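PDB 5UZ8: cadherin-23 from Mus musculus, which probably mediates calcium-dependent adhesion in hearing, its extracellular cadherin repeats binding calcium ions and serving inner-ear mechanotransduction. Local coordinates for residues S120-V125 with V210-D215; D157-F162 with E180-Y185; H184-A189 with S206-I211. All coordinates share one frame; numbering follows the deposited sequence.

All three contacts lie in the middle cadherin repeat of the fragment, and contacts 1 and 3 belong to one mixed sheet: strand 204-214 is shared, pairing in parallel with strand 121-126 in contact 1 and antiparallel with strand 184-193 in contact 3. In both, the inner face is mainly apolar, and the outer one mixes aliphatic side chains with polar groups and a water; six of the twelve touching residues of contact 3 are buried, against three of ten in contact 1. Contact 2, nested within the chain closed by contact 1, has no strand pairing and relies on rings and a salt bridge. Contacts 1 and 2 both reach the same calcium ion, through Asp-215 and Glu-180.

Contact 1 of 3, residues S120-V125 with V210-D215; sequences SYQEAV and VIRVLD. With CA (calcium ion), chain F.
Gln-122 and Val-210 lie side by side and point the same way, the CG of Gln-122 resting 3.8 Å from the CB of Val-210. Because CG of Gln-122 stands anti to the backbone N (chi1 177°) and the chain runs on extended, its amide is carried along the neighbouring strand to Arg-212. There OE1 of Gln-122 takes the NE hydrogen of Arg-212 at 2.9 Å. The bond is bent, 140° at the hydrogen: OE1 sits near the guanidinium plane, at its edge, whereas NE stands above the amide's carbonyl plane, away from its lone pairs. CG1 of Val-210 lies against one face of the same guanidinium, offset toward the rim. A water accepts from NE2 of Gln-122 and, weakly, from NH2 of Arg-212. Farther along that face, CB of Ala-124 meets CD1 of Leu-214 at 3.9 Å.

On the other face, where Glu-123 also lies and packs on Ile-135 and Leu-136, CG2 of Val-125 and CG2 of Ile-211, in the conformer given, approach to 3.9 Å, while Tyr-121 packs on strand 134-141 across the sandwich.

The backbones run in parallel register, with strand axes 16° apart. Val-210 N gives to Tyr-121 O and Glu-123 N gives to Val-210 O; the pattern continues through Arg-212 to Leu-214 N, which gives to Val-125 O at 2.8 Å. This parallel pairing of the first and last strands of the repeat's mixed sheet is characteristic of the cadherin fold. Just beyond it, OD1 of Asp-215 binds a calcium ion at 2.3 Å, with Glu-127, Glu-180, Val-216, Asp-218 and Asp-251 completing the site. The chemistry is consistent with backbone bonds holding in place the strand that ends just before this calcium ligand, while the outer side chains add a single bent hydrogen bond, with a water bridging them weakly beside it.

Contact 2 of 3, residues D157-F162 with E180-Y185; sequences DGEGKF and EKKDHY. With CA (calcium ion), chain F; CA (calcium ion), chain G; GSH (glutathione), chain L.
Glu-159 reaches Lys-182 and Tyr-185 with the end of its side chain. From CB, CG leaves anti to the carbonyl carbon (chi1 -53°), and the chain then runs extended, bringing CD to the edge of the Tyr-185 ring, in its plane and 3.7 Å from CD2. OE1 lies 3.4 Å from CE2 of Tyr-185 and forms a salt bridge with NZ of Lys-182 at 2.9 Å, met on the syn side of the carboxylate; the two side chains cross at about a right angle. A water donates to OE2 of Glu-159 and accepts from that NZ, a second link between the charges.

In the cadherin sandwich this joins the loop after strand 151-155 to the start of strand 184-193 and the loop just before it. The Tyr-185 ring is held on both faces: CG of Lys-182 lies over one, near the rim, and CE2 of Phe-162 over the centre of the opposite one. Phe-162 thus presents its edge to the face of Tyr-185, a T-shaped pair with centroids 4.9 Å apart and planes at 78°. CG of Lys-161 comes obliquely to OH of Tyr-185 at 3.7 Å, while NZ of Lys-161 is hydrogen-bonded to Ser-176 O. Just before Lys-182 in the chain, Glu-180 binds two calcium ions, with its OE2 shared between them, and Lys-181 lines the glutathione pocket.

Contact 3 of 3, residues H184-A189 with S206-I211; sequences HYILTA and SVQVVI
The ring of Tyr-185 turns its edge to Ile-211 O, which lies in the ring plane, 3.9 Å from CD1 of Tyr-185, the faces being occupied as in contact 2. The other flat group, the Gln-208 amide, has NE2 3.4 Å from CG2 of Ile-186. Its OE1 receives the Thr-188 OG1 hydrogen at 2.8 Å, in the carbonyl plane and on a lone pair. The bend at chi2 (-64°) brings this amide back over the neighbouring strand. One water donates to Thr-188 OG1 and Ile-186 O and accepts from Gln-208 NE2, so both ends of the amide have partners. An alanine here would remove the amide, and Thr-188 OG1 is likely to lose its acceptor and the water one of its donors.

On the inner face CB of Ala-189 lies 4.0 Å from CG1 of Val-207 and 4.1 Å from CG2 of Val-209. The hydrogen-bonded pairs Tyr-185 with Ile-211, Leu-187 with Val-209 and Ala-189 with Val-207 tie this antiparallel hairpin of the cadherin repeat; Val-209 N reaches Leu-187 O at 2.7 Å. The chemistry implies a two-sided sheet: within, Val-209 and Ile-211 pack on strand 134-141 and Leu-187 on Phe-162, while outside, beside Ile-186 and Val-210, Thr-188, Gln-208 and a water form a polar network.

Contact 1 of 3, residues S120-V125 with V210-D215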
# COMPACT_ATOMS: atom_id res chain seq x y z
N SER A 120 0.97 3.29 6.69
CA SER A 120 0.47 1.95 6.47
C SER A 120 -1.03 2.02 6.32
O SER A 120 -1.64 3.09 6.49
CB SER A 120 0.91 0.96 7.58
OG SER A 120 0.08 0.96 8.72
N TYR A 121 -1.60 0.92 5.84
CA TYR A 121 -3.05 0.83 5.60
C TYR A 121 -3.56 -0.41 6.26
O TYR A 121 -2.82 -1.39 6.37
CB TYR A 121 -3.35 0.79 4.11
CG TYR A 121 -2.99 2.08 3.38
CD1 TYR A 121 -1.72 2.27 2.87
CD2 TYR A 121 -3.94 3.10 3.19
CE1 TYR A 121 -1.38 3.43 2.18
CE2 TYR A 121 -3.62 4.28 2.49
CZ TYR A 121 -2.34 4.43 1.99
OH TYR A 121 -1.98 5.57 1.33
N GLN A 122 -4.82 -0.39 6.69
CA GLN A 122 -5.42 -1.57 7.29
C GLN A 122 -6.94 -1.54 7.16
O GLN A 122 -7.55 -0.47 7.32
CB GLN A 122 -5.05 -1.71 8.77
CG GLN A 122 -5.73 -2.90 9.46
CD GLN A 122 -5.11 -3.26 10.80
OE1 GLN A 122 -5.70 -4.04 11.60
NE2 GLN A 122 -3.92 -2.73 11.05
N GLU A 123 -7.51 -2.69 6.82
CA GLU A 123 -8.96 -2.87 6.89
C GLU A 123 -9.28 -4.26 7.40
O GLU A 123 -8.45 -5.16 7.29
CB GLU A 123 -9.62 -2.72 5.53
CG GLU A 123 -9.58 -1.35 4.90
CD GLU A 123 -10.35 -0.28 5.63
OE1 GLU A 123 -11.27 -0.59 6.44
OE2 GLU A 123 -9.98 0.91 5.37
N ALA A 124 -10.49 -4.41 7.91
CA ALA A 124 -11.00 -5.72 8.33
C ALA A 124 -12.19 -6.03 7.47
O ALA A 124 -13.06 -5.14 7.26
CB ALA A 124 -11.41 -5.69 9.79
N VAL A 125 -12.28 -7.26 7.00
CA VAL A 125 -13.37 -7.68 6.15
C VAL A 125 -13.85 -9.02 6.62
O VAL A 125 -13.04 -9.81 7.08
CB VAL A 125 -13.00 -7.75 4.66
CG1 VAL A 125 -12.62 -6.35 4.14
CG2 VAL A 125 -11.89 -8.75 4.38
N VAL A 210 -2.48 -4.24 5.70
CA VAL A 210 -3.01 -5.32 6.49
C VAL A 210 -4.48 -5.52 6.16
O VAL A 210 -5.28 -4.57 6.20
CB VAL A 210 -2.89 -5.05 8.01
CG1 VAL A 210 -3.51 -6.18 8.82
CG2 VAL A 210 -1.44 -4.86 8.41
N ILE A 211 -4.86 -6.75 5.89
CA ILE A 211 -6.26 -7.10 5.75
C ILE A 211 -6.55 -8.19 6.76
O ILE A 211 -6.03 -9.31 6.65
CB ILE A 211 -6.63 -7.56 4.33
CG1 ILE A 211 -6.54 -6.38 3.37
CG2 ILE A 211 -8.07 -8.12 4.29
CD1 ILE A 211 -6.36 -6.75 1.91
N ARG A 212 -7.36 -7.86 7.76
CA ARG A 212 -7.73 -8.82 8.80
C ARG A 212 -9.07 -9.42 8.42
O ARG A 212 -9.98 -8.71 7.99
CB ARG A 212 -7.75 -8.19 10.17
CG ARG A 212 -6.39 -7.61 10.55
CD ARG A 212 -6.24 -7.33 12.05
NE ARG A 212 -4.94 -6.74 12.29
CZ ARG A 212 -3.79 -7.40 12.37
NH1 ARG A 212 -3.74 -8.74 12.32
NH2 ARG A 212 -2.67 -6.71 12.53
N VAL A 213 -9.18 -10.74 8.54
CA VAL A 213 -10.34 -11.47 8.04
C VAL A 213 -11.17 -11.85 9.24
O VAL A 213 -10.73 -12.62 10.10
CB VAL A 213 -9.90 -12.72 7.27
CG1 VAL A 213 -11.11 -13.46 6.71
CG2 VAL A 213 -8.96 -12.32 6.16
N LEU A 214 -12.38 -11.33 9.29
CA LEU A 214 -13.30 -11.54 10.42
C LEU A 214 -14.13 -12.81 10.23
O LEU A 214 -14.53 -13.14 9.12
CB LEU A 214 -14.21 -10.32 10.58
CG LEU A 214 -13.47 -9.00 10.71
CD1 LEU A 214 -14.46 -7.84 10.77
CD2 LEU A 214 -12.56 -9.00 11.92
N ASP A 215 -14.44 -13.47 11.35
CA ASP A 215 -15.11 -14.77 11.32
C ASP A 215 -16.59 -14.65 10.96
O ASP A 215 -17.28 -13.72 11.41
CB ASP A 215 -15.00 -15.43 12.68
CG ASP A 215 -15.28 -16.90 12.66
OD1 ASP A 215 -14.85 -17.61 11.70
OD2 ASP A 215 -15.92 -17.36 13.64
CA CA F . -15.52 -19.16 10.11
O HOH W 1 -2.70 -3.55 13.99

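Contact 2 of 3, residues D157-F162 with E180-Y185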
# COMPACT_ATOMS: atom_id res chain seq x y z
N ASP A 157 2.92 -9.32 -3.99
CA ASP A 157 2.36 -10.69 -4.03
C ASP A 157 0.98 -10.68 -3.35
O ASP A 157 0.87 -10.75 -2.11
CB ASP A 157 3.29 -11.70 -3.36
CG ASP A 157 2.70 -13.13 -3.33
OD1 ASP A 157 1.69 -13.44 -4.02
OD2 ASP A 157 3.28 -13.97 -2.60
N GLY A 158 -0.05 -10.63 -4.19
CA GLY A 158 -1.41 -10.70 -3.73
C GLY A 158 -1.86 -12.08 -3.27
O GLY A 158 -2.98 -12.18 -2.77
N GLU A 159 -1.02 -13.10 -3.47
CA GLU A 159 -1.26 -14.49 -3.05
C GLU A 159 -2.44 -15.14 -3.82
O GLU A 159 -2.98 -16.16 -3.42
CB GLU A 159 -1.46 -14.56 -1.53
CG GLU A 159 -0.31 -13.91 -0.75
CD GLU A 159 -0.48 -13.99 0.77
OE1 GLU A 159 -1.10 -14.99 1.27
OE2 GLU A 159 -0.00 -13.02 1.43
N GLY A 160 -2.80 -14.52 -4.94
CA GLY A 160 -4.01 -14.90 -5.67
C GLY A 160 -5.30 -14.55 -4.97
O GLY A 160 -6.38 -14.90 -5.48
N LYS A 161 -5.23 -13.83 -3.83
CA LYS A 161 -6.41 -13.46 -3.07
C LYS A 161 -6.83 -12.01 -3.28
O LYS A 161 -8.01 -11.71 -3.12
CB LYS A 161 -6.17 -13.65 -1.56
CG LYS A 161 -5.58 -15.00 -1.15
CD LYS A 161 -6.25 -16.17 -1.82
CE LYS A 161 -7.64 -16.37 -1.28
NZ LYS A 161 -8.20 -17.66 -1.80
N PHE A 162 -5.86 -11.14 -3.56
CA PHE A 162 -6.09 -9.71 -3.74
C PHE A 162 -5.39 -9.19 -4.99
O PHE A 162 -4.36 -9.73 -5.43
CB PHE A 162 -5.54 -8.94 -2.55
CG PHE A 162 -6.10 -9.40 -1.24
CD1 PHE A 162 -7.36 -8.99 -0.85
CD2 PHE A 162 -5.43 -10.35 -0.47
CE1 PHE A 162 -7.93 -9.47 0.32
CE2 PHE A 162 -5.98 -10.81 0.70
CZ PHE A 162 -7.23 -10.37 1.10
N GLU A 180 -10.52 -19.55 8.32
CA GLU A 180 -9.98 -20.77 8.86
C GLU A 180 -8.66 -21.22 8.17
O GLU A 180 -7.88 -21.97 8.76
CB GLU A 180 -11.03 -21.87 8.76
CG GLU A 180 -12.12 -21.82 9.82
CD GLU A 180 -13.12 -20.70 9.66
OE1 GLU A 180 -13.34 -19.96 10.64
OE2 GLU A 180 -13.69 -20.53 8.57
N LYS A 181 -8.48 -20.83 6.91
CA LYS A 181 -7.25 -21.10 6.13
C LYS A 181 -6.19 -20.05 6.50
O LYS A 181 -5.06 -20.36 6.81
CB LYS A 181 -7.52 -21.03 4.62
CG LYS A 181 -8.18 -22.24 3.96
CD LYS A 181 -8.28 -22.07 2.44
CE LYS A 181 -9.24 -23.05 1.76
NZ LYS A 181 -10.66 -22.69 2.00
N LYS A 182 -6.59 -18.79 6.45
CA LYS A 182 -5.65 -17.70 6.73
C LYS A 182 -6.45 -16.51 7.26
O LYS A 182 -7.39 -16.05 6.60
CB LYS A 182 -4.89 -17.31 5.46
CG LYS A 182 -3.82 -16.27 5.67
CD LYS A 182 -2.71 -16.28 4.62
CE LYS A 182 -1.66 -15.22 4.94
NZ LYS A 182 -0.48 -15.33 4.04
N ASP A 183 -6.09 -16.04 8.44
CA ASP A 183 -6.95 -15.07 9.13
C ASP A 183 -6.55 -13.61 8.94
O ASP A 183 -7.26 -12.71 9.38
CB ASP A 183 -7.11 -15.39 10.62
CG ASP A 183 -5.82 -15.31 11.42
OD1 ASP A 183 -4.75 -14.95 10.89
OD2 ASP A 183 -5.90 -15.61 12.63
N HIS A 184 -5.40 -13.35 8.32
CA HIS A 184 -5.05 -11.99 7.95
C HIS A 184 -3.86 -12.04 6.97
O HIS A 184 -3.11 -13.03 6.92
CB HIS A 184 -4.62 -11.15 9.15
CG HIS A 184 -3.33 -11.58 9.76
ND1 HIS A 184 -3.19 -12.77 10.43
CD2 HIS A 184 -2.13 -10.96 9.83
CE1 HIS A 184 -1.95 -12.87 10.90
NE2 HIS A 184 -1.29 -11.79 10.55
N TYR A 185 -3.69 -10.93 6.26
CA TYR A 185 -2.65 -10.77 5.25
C TYR A 185 -1.89 -9.47 5.53
O TYR A 185 -2.50 -8.47 5.96
CB TYR A 185 -3.32 -10.67 3.87
CG TYR A 185 -4.09 -11.90 3.49
CD1 TYR A 185 -5.39 -12.10 3.95
CD2 TYR A 185 -3.51 -12.89 2.68
CE1 TYR A 185 -6.10 -13.26 3.60
CE2 TYR A 185 -4.22 -14.01 2.28
CZ TYR A 185 -5.52 -14.19 2.77
OH TYR A 185 -6.24 -15.31 2.45
CA CA F . -15.52 -19.16 10.11
CA CA G . -14.46 -20.27 6.48
N1 GSH L . -15.09 -24.22 0.82
CA1 GSH L . -15.87 -23.31 1.64
C1 GSH L . -15.43 -21.90 1.36
O11 GSH L . -14.47 -21.73 0.57
O12 GSH L . -16.03 -20.96 1.95
CB1 GSH L . -15.71 -23.63 3.14
CG1 GSH L . -14.28 -23.42 3.63
CD1 GSH L . -14.21 -23.45 5.14
OE1 GSH L . -14.66 -22.53 5.81
N2 GSH L . -13.60 -24.50 5.67
CA2 GSH L . -13.27 -24.59 7.07
C2 GSH L . -11.80 -24.83 7.28
O2 GSH L . -11.43 -25.42 8.27
CB2 GSH L . -14.10 -25.71 7.71
SG2 GSH L . -15.84 -25.25 7.61
N3 GSH L . -10.97 -24.29 6.37
CA3 GSH L . -9.52 -24.36 6.47
C3 GSH L . -8.90 -25.13 5.33
O31 GSH L . -7.66 -25.32 5.40
O32 GSH L . -9.60 -25.52 4.36
O HOH W 2 0.53 -12.35 4.46
O HOH W 3 -14.66 -19.74 4.10

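Contact 3 of 3, residues H184-A189 with S206-I211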
# COMPACT_ATOMS: atom_id res chain seq x y z
N HIS A 184 -5.40 -13.35 8.32
CA HIS A 184 -5.05 -11.99 7.95
C HIS A 184 -3.86 -12.04 6.97
O HIS A 184 -3.11 -13.03 6.92
CB HIS A 184 -4.62 -11.15 9.15
CG HIS A 184 -3.33 -11.58 9.76
ND1 HIS A 184 -3.19 -12.77 10.43
CD2 HIS A 184 -2.13 -10.96 9.83
CE1 HIS A 184 -1.95 -12.87 10.90
NE2 HIS A 184 -1.29 -11.79 10.55
N TYR A 185 -3.69 -10.93 6.26
CA TYR A 185 -2.65 -10.77 5.25
C TYR A 185 -1.89 -9.47 5.53
O TYR A 185 -2.50 -8.47 5.96
CB TYR A 185 -3.32 -10.67 3.87
CG TYR A 185 -4.09 -11.90 3.49
CD1 TYR A 185 -5.39 -12.10 3.95
CD2 TYR A 185 -3.51 -12.89 2.68
CE1 TYR A 185 -6.10 -13.26 3.60
CE2 TYR A 185 -4.22 -14.01 2.28
CZ TYR A 185 -5.52 -14.19 2.77
OH TYR A 185 -6.24 -15.31 2.45
N ILE A 186 -0.59 -9.49 5.27
CA ILE A 186 0.21 -8.27 5.30
C ILE A 186 0.87 -8.17 3.92
O ILE A 186 1.81 -8.89 3.64
CB ILE A 186 1.27 -8.32 6.44
CG1 ILE A 186 0.57 -8.64 7.77
CG2 ILE A 186 2.03 -6.99 6.51
CD1 ILE A 186 1.50 -8.66 8.96
N LEU A 187 0.32 -7.30 3.09
CA LEU A 187 0.69 -7.18 1.69
C LEU A 187 1.57 -5.95 1.48
O LEU A 187 1.44 -4.97 2.18
CB LEU A 187 -0.55 -7.01 0.86
CG LEU A 187 -1.63 -8.08 0.98
CD1 LEU A 187 -2.75 -7.67 0.04
CD2 LEU A 187 -1.00 -9.44 0.70
N THR A 188 2.49 -6.04 0.53
CA THR A 188 3.30 -4.90 0.12
C THR A 188 2.71 -4.30 -1.15
O THR A 188 2.64 -4.97 -2.18
CB THR A 188 4.74 -5.34 -0.15
OG1 THR A 188 5.29 -5.93 1.05
CG2 THR A 188 5.58 -4.15 -0.56
N ALA A 189 2.30 -3.03 -1.07
CA ALA A 189 1.86 -2.27 -2.23
C ALA A 189 3.01 -1.37 -2.68
O ALA A 189 3.70 -0.77 -1.83
CB ALA A 189 0.65 -1.43 -1.91
N SER A 206 7.34 1.66 -1.27
CA SER A 206 6.34 0.65 -0.89
C SER A 206 5.69 0.99 0.42
O SER A 206 6.25 1.72 1.24
CB SER A 206 7.03 -0.70 -0.79
OG SER A 206 8.05 -0.65 0.19
N VAL A 207 4.55 0.36 0.68
CA VAL A 207 3.86 0.46 1.94
C VAL A 207 3.22 -0.90 2.30
O VAL A 207 2.96 -1.71 1.39
CB VAL A 207 2.81 1.57 1.89
CG1 VAL A 207 1.64 1.19 1.00
CG2 VAL A 207 2.30 1.93 3.26
N GLN A 208 3.02 -1.17 3.60
CA GLN A 208 2.36 -2.40 4.02
C GLN A 208 0.87 -2.17 4.20
O GLN A 208 0.44 -1.13 4.72
CB GLN A 208 2.97 -3.00 5.28
CG GLN A 208 4.44 -3.30 5.21
CD GLN A 208 4.78 -4.35 4.19
OE1 GLN A 208 5.34 -4.05 3.10
NE2 GLN A 208 4.42 -5.57 4.50
N VAL A 209 0.10 -3.15 3.73
CA VAL A 209 -1.37 -3.16 3.81
C VAL A 209 -1.82 -4.41 4.54
O VAL A 209 -1.55 -5.52 4.07
CB VAL A 209 -1.99 -3.15 2.41
CG1 VAL A 209 -3.52 -3.12 2.52
CG2 VAL A 209 -1.46 -1.96 1.62
N VAL A 210 -2.48 -4.24 5.70
CA VAL A 210 -3.01 -5.32 6.49
C VAL A 210 -4.48 -5.52 6.16
O VAL A 210 -5.28 -4.57 6.20
CB VAL A 210 -2.89 -5.05 8.01
CG1 VAL A 210 -3.51 -6.18 8.82
CG2 VAL A 210 -1.44 -4.86 8.41
N ILE A 211 -4.86 -6.75 5.89
CA ILE A 211 -6.26 -7.10 5.75
C ILE A 211 -6.55 -8.19 6.76
O ILE A 211 -6.03 -9.31 6.65
CB ILE A 211 -6.63 -7.56 4.33
CG1 ILE A 211 -6.54 -6.38 3.37
CG2 ILE A 211 -8.07 -8.12 4.29
CD1 ILE A 211 -6.36 -6.75 1.91
O HOH W 4 4.24 -7.92 2.86